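Local coordinates for protein precorrin-3 methylase (Rhodobacter capsulatus, PDB 3NUT) that probably transfers a methyl group from S-adenosyl-L-methionine to a precorrin intermediate in cobalamin biosynthesis, and binds the by-product S-adenosyl-L-homocysteine, at residues D22-T25 with P26-A30; G40-P43 with Y44-R47; P117-A121 with M122-A126; S211-L215 with R216-P220; R237-P241 with W242-P246. All blocks are in the same frame, centred on the assembly; numbering follows the deposited sequence.

Interaction 1 (D22-T25 with P26-A30)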
loop_
_atom_site.group_PDB
_atom_site.type_symbol
_atom_site.label_atom_id
_atom_site.label_comp_id
_atom_site.label_asym_id
_atom_site.label_seq_id
_atom_site.Cartn_x
_atom_site.Cartn_y
_atom_site.Cartn_z
ATOM N N ASP A 22 -0.397 2.714 17.558
ATOM C CA ASP A 22 1.023 2.896 17.244
ATOM C C ASP A 22 1.340 2.762 15.748
ATOM O O ASP A 22 2.502 2.697 15.363
ATOM C CB ASP A 22 1.954 2.052 18.140
ATOM C CG ASP A 22 1.898 0.554 17.829
ATOM O OD1 ASP A 22 0.999 0.104 17.073
ATOM O OD2 ASP A 22 2.781 -0.178 18.354
ATOM N N LEU A 23 0.314 2.756 14.905
ATOM C CA LEU A 23 0.546 2.769 13.470
ATOM C C LEU A 23 0.057 4.084 12.799
ATOM O O LEU A 23 0.167 4.251 11.563
ATOM C CB LEU A 23 -0.087 1.527 12.814
ATOM C CG LEU A 23 0.348 0.107 13.238
ATOM C CD1 LEU A 23 -0.638 -0.925 12.684
ATOM C CD2 LEU A 23 1.773 -0.265 12.814
ATOM N N VAL A 24 -0.475 5.006 13.602
ATOM C CA VAL A 24 -0.895 6.309 13.080
ATOM C C VAL A 24 0.377 7.115 12.886
ATOM O O VAL A 24 1.228 7.148 13.788
ATOM C CB VAL A 24 -1.840 7.048 14.030
ATOM C CG1 VAL A 24 -2.322 8.319 13.383
ATOM C CG2 VAL A 24 -3.048 6.156 14.398
ATOM N N THR A 25 0.533 7.745 11.721
ATOM C CA THR A 25 1.749 8.503 11.462
ATOM C C THR A 25 1.780 9.734 12.340
ATOM O O THR A 25 0.733 10.229 12.704
ATOM C CB THR A 25 1.860 8.878 10.017
ATOM O OG1 THR A 25 0.754 9.734 9.674
ATOM C CG2 THR A 25 1.872 7.635 9.184
ATOM N N PRO A 26 2.976 10.199 12.737
ATOM C CA PRO A 26 3.050 11.476 13.462
ATOM C C PRO A 26 2.435 12.653 12.692
ATOM O O PRO A 26 1.867 13.540 13.309
ATOM C CB PRO A 26 4.562 11.673 13.657
ATOM C CG PRO A 26 5.027 10.160 13.870
ATOM C CD PRO A 26 4.263 9.464 12.774
ATOM N N GLU A 27 2.558 12.659 11.376
ATOM C CA GLU A 27 1.898 13.674 10.528
ATOM C C GLU A 27 0.383 13.686 10.768
ATOM O O GLU A 27 -0.226 14.773 10.899
ATOM C CB GLU A 27 2.209 13.396 9.045
ATOM C CG GLU A 27 1.244 14.074 8.040
ATOM C CD GLU A 27 1.708 14.017 6.583
ATOM O OE1 GLU A 27 1.236 13.179 5.780
ATOM O OE2 GLU A 27 2.545 14.841 6.224
ATOM N N VAL A 28 -0.228 12.479 10.839
ATOM C CA VAL A 28 -1.676 12.372 11.071
ATOM C C VAL A 28 -2.004 12.734 12.521
ATOM O O VAL A 28 -2.926 13.499 12.769
ATOM C CB VAL A 28 -2.324 11.016 10.611
ATOM C CG1 VAL A 28 -3.762 10.863 11.176
ATOM C CG2 VAL A 28 -2.335 10.903 9.096
ATOM N N THR A 29 -1.241 12.222 13.486
ATOM C CA THR A 29 -1.464 12.662 14.868
ATOM C C THR A 29 -1.423 14.234 14.975
ATOM O O THR A 29 -2.200 14.812 15.722
ATOM C CB THR A 29 -0.479 12.001 15.831
ATOM O OG1 THR A 29 -0.727 10.574 15.864
ATOM C CG2 THR A 29 -0.588 12.592 17.297
ATOM N N ALA A 30 -0.527 14.888 14.239
ATOM C CA ALA A 30 -0.407 16.368 14.277
ATOM C C ALA A 30 -1.588 17.115 13.624
ATOM O O ALA A 30 -2.021 18.141 14.144
ATOM C CB ALA A 30 0.923 16.825 13.662
HETATM O O HOH W 1 1.230 9.009 15.694
HETATM O O HOH W 2 0.453 10.386 7.257
#
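Thr25 meets the first turn of the helix beginning at Pro26 with both its side chain and its carbonyl, a compact example of how a polar residue closes a helix start. Its CB lies beside the proline ring, 3.7 Å from Pro26 CD. At the next bond OG1 is set between the backbone N and the carbonyl carbon (chi1 63°), which turns the hydroxyl toward the amides of the first turn; there OG1 accepts from Val28 N at 3.1 Å. The same oxygen packs against the branch Val28 CG2, 3.4 Å away, and gives its proton to a water that in turn donates to Glu27 OE1. Meanwhile Thr25 O receives Thr29 N at 2.9 Å, the first i to i+4 bond of the helix. Val24 adds an apolar touch, its CG1 lying 3.7 Å from Val28 CG1 with the two side chains at about a right angle, and a second water joins Val24 O to Thr29 OG1. A valine in place of Thr25 would probably leave the Val28 amide without its capping acceptor and the water beside Glu27 without a donor. The other carboxylate oxygen, Glu27 OE2, forms a salt bridge with Arg20 of the second subunit, placing this turn at the dimer contact. The arrangement is a classical threonine N-cap with proline following it, at the entry to helix 26-34 in the crossover from strand 10-15 to strand 37-40.

Interaction 2 (G40-P43 with Y44-R47)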
loop_
_atom_site.group_PDB
_atom_site.type_symbol
_atom_site.label_atom_id
_atom_site.label_comp_id
_atom_site.label_asym_id
_atom_site.label_seq_id
_atom_site.Cartn_x
_atom_site.Cartn_y
_atom_site.Cartn_z
ATOM N N GLY A 40 -16.173 11.861 10.652
ATOM C CA GLY A 40 -15.922 10.423 10.494
ATOM C C GLY A 40 -16.596 9.522 11.508
ATOM O O GLY A 40 -17.524 9.912 12.203
ATOM N N TYR A 41 -16.098 8.306 11.600
ATOM C CA TYR A 41 -16.726 7.279 12.373
ATOM C C TYR A 41 -16.212 7.380 13.791
ATOM O O TYR A 41 -15.098 6.967 14.090
ATOM C CB TYR A 41 -16.449 5.912 11.738
ATOM C CG TYR A 41 -17.018 4.732 12.510
ATOM C CD1 TYR A 41 -18.400 4.510 12.585
ATOM C CD2 TYR A 41 -16.166 3.828 13.153
ATOM C CE1 TYR A 41 -18.920 3.422 13.298
ATOM C CE2 TYR A 41 -16.663 2.745 13.851
ATOM C CZ TYR A 41 -18.043 2.541 13.934
ATOM O OH TYR A 41 -18.523 1.447 14.651
ATOM N N ILE A 42 -17.050 7.918 14.664
ATOM C CA ILE A 42 -16.668 8.310 16.010
ATOM C C ILE A 42 -15.890 7.268 16.863
ATOM O O ILE A 42 -14.928 7.617 17.564
ATOM C CB ILE A 42 -17.904 8.908 16.768
ATOM C CG1 ILE A 42 -18.484 10.107 15.994
ATOM C CG2 ILE A 42 -17.529 9.323 18.170
ATOM C CD1 ILE A 42 -17.559 11.361 15.916
ATOM N N PRO A 43 -16.283 5.987 16.813
ATOM C CA PRO A 43 -15.439 5.034 17.571
ATOM C C PRO A 43 -13.942 5.096 17.175
ATOM O O PRO A 43 -13.096 4.873 18.014
ATOM C CB PRO A 43 -16.053 3.677 17.235
ATOM C CG PRO A 43 -17.490 3.988 16.975
ATOM C CD PRO A 43 -17.508 5.344 16.294
ATOM N N TYR A 44 -13.626 5.480 15.941
ATOM C CA TYR A 44 -12.227 5.739 15.556
ATOM C C TYR A 44 -11.528 6.839 16.346
ATOM O O TYR A 44 -10.317 6.807 16.507
ATOM C CB TYR A 44 -12.098 6.082 14.079
ATOM C CG TYR A 44 -12.436 4.962 13.130
ATOM C CD1 TYR A 44 -12.390 3.626 13.539
ATOM C CD2 TYR A 44 -12.821 5.243 11.807
ATOM C CE1 TYR A 44 -12.696 2.607 12.663
ATOM C CE2 TYR A 44 -13.137 4.222 10.914
ATOM C CZ TYR A 44 -13.059 2.914 11.360
ATOM O OH TYR A 44 -13.385 1.913 10.492
ATOM N N VAL A 45 -12.283 7.824 16.818
ATOM C CA VAL A 45 -11.675 8.988 17.441
ATOM C C VAL A 45 -12.288 9.319 18.799
ATOM O O VAL A 45 -12.132 10.438 19.315
ATOM C CB VAL A 45 -11.716 10.203 16.485
ATOM C CG1 VAL A 45 -10.895 9.908 15.220
ATOM C CG2 VAL A 45 -13.153 10.582 16.111
ATOM N N ALA A 46 -12.965 8.333 19.383
ATOM C CA ALA A 46 -13.604 8.464 20.714
ATOM C C ALA A 46 -12.718 9.068 21.806
ATOM O O ALA A 46 -13.233 9.779 22.663
ATOM C CB ALA A 46 -14.201 7.101 21.189
ATOM N N ARG A 47 -11.405 8.813 21.767
ATOM C CA ARG A 47 -10.476 9.342 22.787
ATOM C C ARG A 47 -9.664 10.589 22.381
ATOM O O ARG A 47 -8.669 10.924 23.023
ATOM C CB ARG A 47 -9.544 8.241 23.286
ATOM C CG ARG A 47 -10.268 7.057 24.012
ATOM C CD ARG A 47 -9.408 5.802 23.976
ATOM N NE ARG A 47 -8.671 5.742 22.707
ATOM C CZ ARG A 47 -7.507 5.118 22.528
ATOM N NH1 ARG A 47 -6.934 4.460 23.537
ATOM N NH2 ARG A 47 -6.915 5.153 21.334
#
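Tyr41 and Tyr44 form a T-shaped (edge-to-face) pair, in which the edge of Tyr41 is directed at the face of Tyr44. The ring centroids are 4.9 Å apart and the planes stand at 73°. Tyr41 CD2 does the touching, poised over the middle of the Tyr44 ring and 3.7 Å from Tyr44 CZ. Nearer the backbone, Tyr41 CB closes on Tyr44 CD2, also at 3.7 Å. Two torsions bring the rings together: Tyr41 CG lies anti to its own N (chi1 177°), while Tyr44 CG lies anti to its carbonyl carbon (chi1 -66°). The next shell backs this pair. Pro43 CD covers the centre of one face of the Tyr41 ring, and the chain is folded back by two successive turn bonds, Tyr44 N to Tyr41 O at 2.8 Å and Val45 N to Ile42 O at 2.8 Å. Farther out, Tyr44 OH is hydrogen-bonded to Asn61, a residue the Tyr41 side chain also touches. An alanine at Tyr44 would probably leave the Tyr41 edge without its ring face and Asn61 without its hydroxyl partner. The turn follows strand 37-40, which Gly40 ties by backbone hydrogen bonds to His57 and Thr59, while Ile42 packs on Leu56 and Pro58, so the loop lies against strand 55-58, at the edge of the parallel sheet within this chain.

Interaction 3 (P117-A121 with M122-A126). With SAH (S-adenosyl-L-homocysteine), chain E.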
loop_
_atom_site.group_PDB
_atom_site.type_symbol
_atom_site.label_atom_id
_atom_site.label_comp_id
_atom_site.label_asym_id
_atom_site.label_seq_id
_atom_site.Cartn_x
_atom_site.Cartn_y
_atom_site.Cartn_z
ATOM N N PRO A 117 -1.411 10.044 4.113
ATOM C CA PRO A 117 -1.442 8.595 3.947
ATOM C C PRO A 117 -1.491 7.847 5.272
ATOM O O PRO A 117 -1.215 8.437 6.312
ATOM C CB PRO A 117 -0.125 8.276 3.193
ATOM C CG PRO A 117 0.741 9.504 3.307
ATOM C CD PRO A 117 -0.244 10.664 3.457
ATOM N N GLY A 118 -1.816 6.550 5.231
ATOM C CA GLY A 118 -1.710 5.647 6.425
ATOM C C GLY A 118 -1.389 4.202 6.026
ATOM O O GLY A 118 -1.300 3.867 4.819
ATOM N N ILE A 119 -1.161 3.344 7.020
ATOM C CA ILE A 119 -0.899 1.920 6.758
ATOM C C ILE A 119 -2.177 1.295 6.227
ATOM O O ILE A 119 -3.198 1.356 6.906
ATOM C CB ILE A 119 -0.470 1.188 8.080
ATOM C CG1 ILE A 119 0.815 1.797 8.692
ATOM C CG2 ILE A 119 -0.324 -0.318 7.875
ATOM C CD1 ILE A 119 2.083 1.843 7.764
ATOM N N THR A 120 -2.170 0.722 5.020
ATOM C CA THR A 120 -3.381 0.049 4.560
ATOM C C THR A 120 -3.419 -1.370 5.091
ATOM O O THR A 120 -2.376 -2.041 5.152
ATOM C CB THR A 120 -3.486 -0.124 3.050
ATOM O OG1 THR A 120 -2.247 -0.644 2.546
ATOM C CG2 THR A 120 -3.817 1.145 2.373
ATOM N N ALA A 121 -4.641 -1.832 5.393
ATOM C CA ALA A 121 -4.922 -3.187 5.823
ATOM C C ALA A 121 -4.190 -4.301 5.078
ATOM O O ALA A 121 -3.684 -5.235 5.709
ATOM C CB ALA A 121 -6.441 -3.431 5.822
ATOM N N MET A 122 -4.106 -4.229 3.761
ATOM C CA MET A 122 -3.432 -5.300 3.012
ATOM C C MET A 122 -1.969 -5.497 3.438
ATOM O O MET A 122 -1.522 -6.623 3.701
ATOM C CB MET A 122 -3.536 -5.097 1.492
ATOM C CG MET A 122 -2.783 -3.892 0.908
ATOM S SD MET A 122 -3.069 -3.737 -0.886
ATOM C CE MET A 122 -2.357 -5.274 -1.447
ATOM N N LEU A 123 -1.252 -4.380 3.527
ATOM C CA LEU A 123 0.162 -4.374 3.857
ATOM C C LEU A 123 0.355 -4.631 5.334
ATOM O O LEU A 123 1.372 -5.171 5.719
ATOM C CB LEU A 123 0.817 -3.044 3.440
ATOM C CG LEU A 123 0.972 -2.758 1.928
ATOM C CD1 LEU A 123 1.830 -1.533 1.726
ATOM C CD2 LEU A 123 1.588 -3.920 1.174
ATOM N N ALA A 124 -0.620 -4.248 6.161
ATOM C CA ALA A 124 -0.545 -4.614 7.554
ATOM C C ALA A 124 -0.769 -6.143 7.739
ATOM O O ALA A 124 -0.089 -6.772 8.555
ATOM C CB ALA A 124 -1.475 -3.797 8.403
ATOM N N ALA A 125 -1.682 -6.727 6.966
ATOM C CA ALA A 125 -1.884 -8.194 6.971
ATOM C C ALA A 125 -0.712 -8.966 6.344
ATOM O O ALA A 125 -0.195 -9.935 6.937
ATOM C CB ALA A 125 -3.181 -8.556 6.277
ATOM N N ALA A 126 -0.292 -8.538 5.156
ATOM C CA ALA A 126 0.977 -8.982 4.569
ATOM C C ALA A 126 2.081 -9.016 5.621
ATOM O O ALA A 126 2.791 -10.017 5.753
ATOM C CB ALA A 126 1.386 -8.061 3.438
HETATM N N SAH E . -8.898 2.831 3.420
HETATM C CA SAH E . -8.945 1.432 3.947
HETATM C CB SAH E . -9.860 0.551 3.082
HETATM C CG SAH E . -11.336 0.859 3.336
HETATM S SD SAH E . -12.426 -0.456 2.843
HETATM C C SAH E . -7.544 0.945 3.887
HETATM O O SAH E . -6.785 1.665 3.252
HETATM O OXT SAH E . -7.122 -0.102 4.418
HETATM C "C5'" SAH E . -12.614 -1.373 4.356
HETATM C "C4'" SAH E . -12.115 -2.823 4.196
HETATM O "O4'" SAH E . -10.698 -2.859 4.411
HETATM C "C3'" SAH E . -12.691 -3.863 5.169
HETATM O "O3'" SAH E . -13.867 -4.531 4.692
HETATM C "C2'" SAH E . -11.575 -4.878 5.288
HETATM O "O2'" SAH E . -11.546 -5.781 4.162
HETATM C "C1'" SAH E . -10.334 -4.012 5.185
HETATM N N9 SAH E . -9.817 -3.634 6.521
HETATM C C8 SAH E . -9.797 -2.402 7.069
HETATM N N7 SAH E . -9.222 -2.447 8.310
HETATM C C5 SAH E . -8.861 -3.728 8.572
HETATM C C6 SAH E . -8.202 -4.485 9.680
HETATM N N6 SAH E . -7.792 -3.881 10.825
HETATM N N1 SAH E . -8.023 -5.823 9.534
HETATM C C2 SAH E . -8.421 -6.462 8.414
HETATM N N3 SAH E . -9.022 -5.834 7.376
HETATM C C4 SAH E . -9.268 -4.498 7.391
#
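Thr120 and Met122 stand side by side, pointing the same way, with Thr120 OG1 3.7 Å from Met122 CG. Thr120 OG1 lies between the backbone N and the carbonyl carbon (chi1 48°), on the side where Met122 CG passes. Leu123 comes in at a slant, its CG also near OG1. The methyl branch of Thr120 faces the ligand, CG2 coming within 3.1 Å of O of S-adenosyl-L-homocysteine, a close packing contact. Ala121, next along, presents its CB to the adenine, 3.4 Å from ligand C4. Behind this surface Ile119 CG2 rests on Ala124 CB at 3.7 Å, and the helix is started by Ala124 N to Thr120 O (3.0 Å) and Ala125 N to Ala121 O (2.8 Å). The side chain of Thr120, though at the N-cap, makes no capping bond. Asp88 OD1 accepts from Gly118 N, and Leu123 of the second subunit packs on Thr120. The ligand carboxylate is instead held by the backbone: Ala121 N donates to OXT at 3.2 Å, so a negative group sits at the start of helix 121-129, where the helix dipole would probably favour it.

Interaction 4 (S211-L215 with R216-P220)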
loop_
_atom_site.group_PDB
_atom_site.type_symbol
_atom_site.label_atom_id
_atom_site.label_comp_id
_atom_site.label_asym_id
_atom_site.label_seq_id
_atom_site.Cartn_x
_atom_site.Cartn_y
_atom_site.Cartn_z
ATOM N N SER A 211 -5.651 -17.218 8.840
ATOM C CA SER A 211 -5.614 -18.588 8.390
ATOM C C SER A 211 -5.190 -18.636 6.935
ATOM O O SER A 211 -5.666 -17.872 6.101
ATOM C CB SER A 211 -6.960 -19.286 8.609
ATOM O OG SER A 211 -7.971 -18.708 7.795
ATOM N N VAL A 212 -4.260 -19.532 6.654
ATOM C CA VAL A 212 -3.779 -19.744 5.314
ATOM C C VAL A 212 -4.282 -21.106 4.884
ATOM O O VAL A 212 -4.021 -22.104 5.550
ATOM C CB VAL A 212 -2.247 -19.759 5.266
ATOM C CG1 VAL A 212 -1.765 -19.601 3.824
ATOM C CG2 VAL A 212 -1.637 -18.672 6.204
ATOM N N VAL A 213 -5.018 -21.143 3.780
ATOM C CA VAL A 213 -5.492 -22.400 3.208
ATOM C C VAL A 213 -5.260 -22.422 1.697
ATOM O O VAL A 213 -5.094 -21.371 1.076
ATOM C CB VAL A 213 -6.989 -22.636 3.521
ATOM C CG1 VAL A 213 -7.213 -22.803 5.033
ATOM C CG2 VAL A 213 -7.857 -21.511 2.947
ATOM N N GLU A 214 -5.250 -23.610 1.094
ATOM C CA GLU A 214 -5.223 -23.691 -0.369
ATOM C C GLU A 214 -6.589 -23.324 -0.947
ATOM O O GLU A 214 -7.607 -23.506 -0.283
ATOM C CB GLU A 214 -4.826 -25.082 -0.818
ATOM C CG GLU A 214 -3.476 -25.548 -0.300
ATOM C CD GLU A 214 -3.371 -27.067 -0.302
ATOM O OE1 GLU A 214 -4.358 -27.715 0.140
ATOM O OE2 GLU A 214 -2.322 -27.602 -0.744
ATOM N N LEU A 215 -6.601 -22.802 -2.169
ATOM C CA LEU A 215 -7.832 -22.388 -2.848
ATOM C C LEU A 215 -8.889 -23.484 -2.903
ATOM O O LEU A 215 -10.071 -23.217 -2.648
ATOM C CB LEU A 215 -7.508 -21.889 -4.254
ATOM C CG LEU A 215 -8.574 -21.458 -5.259
ATOM C CD1 LEU A 215 -9.434 -20.310 -4.756
ATOM C CD2 LEU A 215 -7.905 -21.093 -6.578
ATOM N N ARG A 216 -8.449 -24.703 -3.234
ATOM C CA ARG A 216 -9.295 -25.900 -3.242
ATOM C C ARG A 216 -10.123 -26.049 -1.958
ATOM O O ARG A 216 -11.294 -26.411 -2.019
ATOM C CB ARG A 216 -8.426 -27.157 -3.427
ATOM C CG ARG A 216 -8.381 -28.095 -2.193
ATOM C CD ARG A 216 -7.004 -28.661 -1.900
ATOM N NE ARG A 216 -6.304 -29.097 -3.108
ATOM C CZ ARG A 216 -5.129 -29.718 -3.109
ATOM N NH1 ARG A 216 -4.508 -29.993 -1.964
ATOM N NH2 ARG A 216 -4.573 -30.059 -4.263
ATOM N N ASP A 217 -9.499 -25.767 -0.811
ATOM C CA ASP A 217 -10.077 -26.005 0.514
ATOM C C ASP A 217 -10.872 -24.828 1.090
ATOM O O ASP A 217 -11.483 -24.950 2.165
ATOM C CB ASP A 217 -8.969 -26.369 1.500
ATOM C CG ASP A 217 -8.561 -27.820 1.411
ATOM O OD1 ASP A 217 -9.425 -28.693 1.648
ATOM O OD2 ASP A 217 -7.374 -28.089 1.118
ATOM N N ALA A 218 -10.856 -23.701 0.375
ATOM C CA ALA A 218 -11.402 -22.435 0.861
ATOM C C ALA A 218 -12.906 -22.319 0.639
ATOM O O ALA A 218 -13.423 -22.791 -0.370
ATOM C CB ALA A 218 -10.683 -21.274 0.195
ATOM N N THR A 219 -13.592 -21.693 1.596
ATOM C CA THR A 219 -15.029 -21.402 1.501
ATOM C C THR A 219 -15.286 -19.915 1.872
ATOM O O THR A 219 -14.477 -19.309 2.589
ATOM C CB THR A 219 -15.857 -22.333 2.426
ATOM O OG1 THR A 219 -15.532 -22.060 3.790
ATOM C CG2 THR A 219 -15.564 -23.802 2.152
ATOM N N PRO A 220 -16.403 -19.321 1.388
ATOM C CA PRO A 220 -16.587 -17.865 1.579
ATOM C C PRO A 220 -16.794 -17.421 3.026
ATOM O O PRO A 220 -16.402 -16.316 3.387
ATOM C CB PRO A 220 -17.835 -17.536 0.734
ATOM C CG PRO A 220 -18.581 -18.813 0.647
ATOM C CD PRO A 220 -17.524 -19.918 0.633
#
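Glu214 and Arg216 lie side by side and pair through a salt bridge, the first of three kinds of interaction in this turn. Glu214 OE1 is 3.1 Å from Arg216 NH1, but the accompanying hydrogen bond is weak, bent to 124°. The carboxylate and guanidinium planes are 80° apart, so the pair is not a two-pronged, coplanar one; NH1 alone makes the bond, and Glu214 OE2 comes only to 3.5 Å from the same NH1. The arginine reaches this place by bends at chi2 and chi3. On the other hand, Glu214 OE1 also lies 3.2 Å from Asp217 OD2, and these two carboxylates are nearly coplanar. Such closeness of like charges would be costly if both were fully ionised, and the neighbouring arginine is likely to offset part of it.

The backbone bonds form the second group. Asp217 N donates to Glu214 O at 3.0 Å, and Ala218 N donates to Leu215 O at 3.2 Å, each bond spanning i to i+3. Val213 and Leu215 are also hydrogen-bonded through their backbones to Ile197 and Arg195, respectively.

Apolar packing is the third and slightest kind. Val213 CG2 meets Ala218 CB at 4.0 Å across the turn, while Leu215 packs on Leu187 of helix 179-190 and on Ile197.

The two i to i+3 backbone bonds make overlapping reverse turns that end strand 209-214, an outer strand of the five-stranded mixed sheet within this chain, and lead the chain into the loop before strand 227-231.

Interaction 5 (R237-P241 with W242-P246)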
loop_
_atom_site.group_PDB
_atom_site.type_symbol
_atom_site.label_atom_id
_atom_site.label_comp_id
_atom_site.label_asym_id
_atom_site.label_seq_id
_atom_site.Cartn_x
_atom_site.Cartn_y
_atom_site.Cartn_z
ATOM N N ARG A 237 4.499 -19.294 -1.508
ATOM C CA ARG A 237 4.599 -20.518 -0.733
ATOM C C ARG A 237 4.754 -20.322 0.764
ATOM O O ARG A 237 4.720 -19.213 1.284
ATOM C CB ARG A 237 5.730 -21.398 -1.271
ATOM C CG ARG A 237 7.093 -20.761 -1.188
ATOM C CD ARG A 237 8.073 -21.559 -1.979
ATOM N NE ARG A 237 8.502 -22.751 -1.258
ATOM C CZ ARG A 237 9.459 -23.575 -1.674
ATOM N NH1 ARG A 237 10.090 -23.344 -2.829
ATOM N NH2 ARG A 237 9.790 -24.628 -0.933
ATOM N N ARG A 238 4.951 -21.433 1.440
ATOM C CA ARG A 238 4.797 -21.500 2.861
ATOM C C ARG A 238 6.156 -21.825 3.419
ATOM O O ARG A 238 6.843 -22.684 2.890
ATOM C CB ARG A 238 3.809 -22.617 3.165
ATOM C CG ARG A 238 3.132 -22.516 4.481
ATOM C CD ARG A 238 1.781 -23.232 4.433
ATOM N NE ARG A 238 1.262 -23.452 5.784
ATOM C CZ ARG A 238 0.750 -22.496 6.563
ATOM N NH1 ARG A 238 0.676 -21.234 6.132
ATOM N NH2 ARG A 238 0.316 -22.796 7.781
ATOM N N VAL A 239 6.577 -21.102 4.444
ATOM C CA VAL A 239 7.726 -21.537 5.226
ATOM C C VAL A 239 7.388 -21.418 6.713
ATOM O O VAL A 239 7.381 -20.324 7.297
ATOM C CB VAL A 239 9.087 -20.877 4.811
ATOM C CG1 VAL A 239 9.116 -19.383 5.087
ATOM C CG2 VAL A 239 10.239 -21.566 5.534
ATOM N N GLY A 240 7.061 -22.565 7.301
ATOM C CA GLY A 240 6.536 -22.620 8.668
ATOM C C GLY A 240 5.216 -21.882 8.770
ATOM O O GLY A 240 4.320 -22.093 7.951
ATOM N N PRO A 241 5.085 -21.004 9.772
ATOM C CA PRO A 241 3.892 -20.159 9.856
ATOM C C PRO A 241 3.836 -19.056 8.780
ATOM O O PRO A 241 2.763 -18.459 8.584
ATOM C CB PRO A 241 4.012 -19.523 11.245
ATOM C CG PRO A 241 5.476 -19.527 11.528
ATOM C CD PRO A 241 6.018 -20.766 10.885
ATOM N N TRP A 242 4.963 -18.804 8.099
ATOM C CA TRP A 242 5.105 -17.648 7.200
ATOM C C TRP A 242 4.709 -17.898 5.739
ATOM O O TRP A 242 4.724 -19.028 5.263
ATOM C CB TRP A 242 6.527 -17.104 7.231
ATOM C CG TRP A 242 7.014 -16.740 8.581
ATOM C CD1 TRP A 242 7.940 -17.417 9.328
ATOM C CD2 TRP A 242 6.614 -15.616 9.363
ATOM N NE1 TRP A 242 8.148 -16.772 10.524
ATOM C CE2 TRP A 242 7.342 -15.667 10.573
ATOM C CE3 TRP A 242 5.723 -14.557 9.153
ATOM C CZ2 TRP A 242 7.191 -14.702 11.577
ATOM C CZ3 TRP A 242 5.562 -13.614 10.151
ATOM C CH2 TRP A 242 6.291 -13.688 11.345
ATOM N N VAL A 243 4.355 -16.831 5.032
ATOM C CA VAL A 243 4.029 -16.936 3.616
ATOM C C VAL A 243 4.832 -15.909 2.857
ATOM O O VAL A 243 4.940 -14.764 3.281
ATOM C CB VAL A 243 2.510 -16.776 3.365
ATOM C CG1 VAL A 243 2.186 -16.619 1.873
ATOM C CG2 VAL A 243 1.743 -17.953 3.964
ATOM N N TYR A 244 5.423 -16.340 1.747
ATOM C CA TYR A 244 6.249 -15.473 0.917
ATOM C C TYR A 244 6.275 -15.943 -0.535
ATOM O O TYR A 244 5.860 -17.053 -0.830
ATOM C CB TYR A 244 7.667 -15.422 1.476
ATOM C CG TYR A 244 8.541 -16.605 1.124
ATOM C CD1 TYR A 244 9.564 -16.475 0.188
ATOM C CD2 TYR A 244 8.363 -17.851 1.742
ATOM C CE1 TYR A 244 10.396 -17.551 -0.132
ATOM C CE2 TYR A 244 9.180 -18.938 1.419
ATOM C CZ TYR A 244 10.196 -18.776 0.482
ATOM O OH TYR A 244 11.014 -19.841 0.148
ATOM N N THR A 245 6.761 -15.088 -1.430
ATOM C CA THR A 245 6.971 -15.447 -2.835
ATOM C C THR A 245 8.462 -15.379 -3.179
ATOM O O THR A 245 9.095 -14.345 -2.941
ATOM C CB THR A 245 6.212 -14.498 -3.782
ATOM O OG1 THR A 245 4.844 -14.392 -3.371
ATOM C CG2 THR A 245 6.278 -15.009 -5.231
ATOM N N PRO A 246 9.024 -16.477 -3.736
ATOM C CA PRO A 246 10.427 -16.510 -4.129
ATOM C C PRO A 246 10.619 -15.738 -5.428
ATOM O O PRO A 246 9.624 -15.401 -6.082
ATOM C CB PRO A 246 10.707 -18.007 -4.345
ATOM C CG PRO A 246 9.517 -18.730 -3.794
ATOM C CD PRO A 246 8.381 -17.780 -3.975
#
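Arg237 N donates to Tyr244 O at 2.7 Å, nearly straight at 172°, the shortest bond of a tight beta hairpin whose strands 237-239 and 242-244 are joined by a type II' turn from Val239 to Trp242. Tyr244 N answers to Arg237 O, a carbonyl oxygen also approached by the Val243 CA hydrogen. At the turn, Val239 and Trp242 exchange a second pair of bonds, Val239 N reaching Trp242 O at 2.9 Å; Gly240 takes a positive phi there. Three side chains share one face of the hairpin with Trp242. Arg237 runs alongside Tyr244, its CG 3.8 Å from Tyr244 CE2, and the guanidinium and ring planes are only 22° apart, with Tyr244 OH over one guanidinium face. Val239 CG1 presses on the same ring, 3.7 Å from CE2 of Tyr244. The charged end of Arg237 forms a salt bridge with Glu103 of the second subunit, and the Trp242 ring meets Phe99 of that subunit, so this face belongs to the dimer contact. Arg238 and Val243 are on the other face. A CH-pi contact lies beside the turn: Pro241 CG hangs 4.1 Å from the centroid of the five-membered ring of Trp242, 19° off its normal.

How the interactions relate
Each of the five contacts closes only a short turn or cap, and along the chain they come strictly in series, with none nesting or crossing. Interaction 1 opens helix 26-34 after strand 10-15, and interaction 2 folds the loop after strand 37-40. Interaction 3 starts helix 121-129 beside the ligand; it touches interaction 1, where Glu27 and Val28 pack on Pro117. Interactions 4 and 5 follow, turning the chain at the end of strand 209-214 and forming the C-terminal hairpin; they touch through Val212, which packs on Arg238 and Val243, joining the five-stranded mixed sheet to the smaller one. Interactions 1, 3 and 5 also meet the second subunit, whereas no other protein chain of the assembly touches interactions 2 and 4.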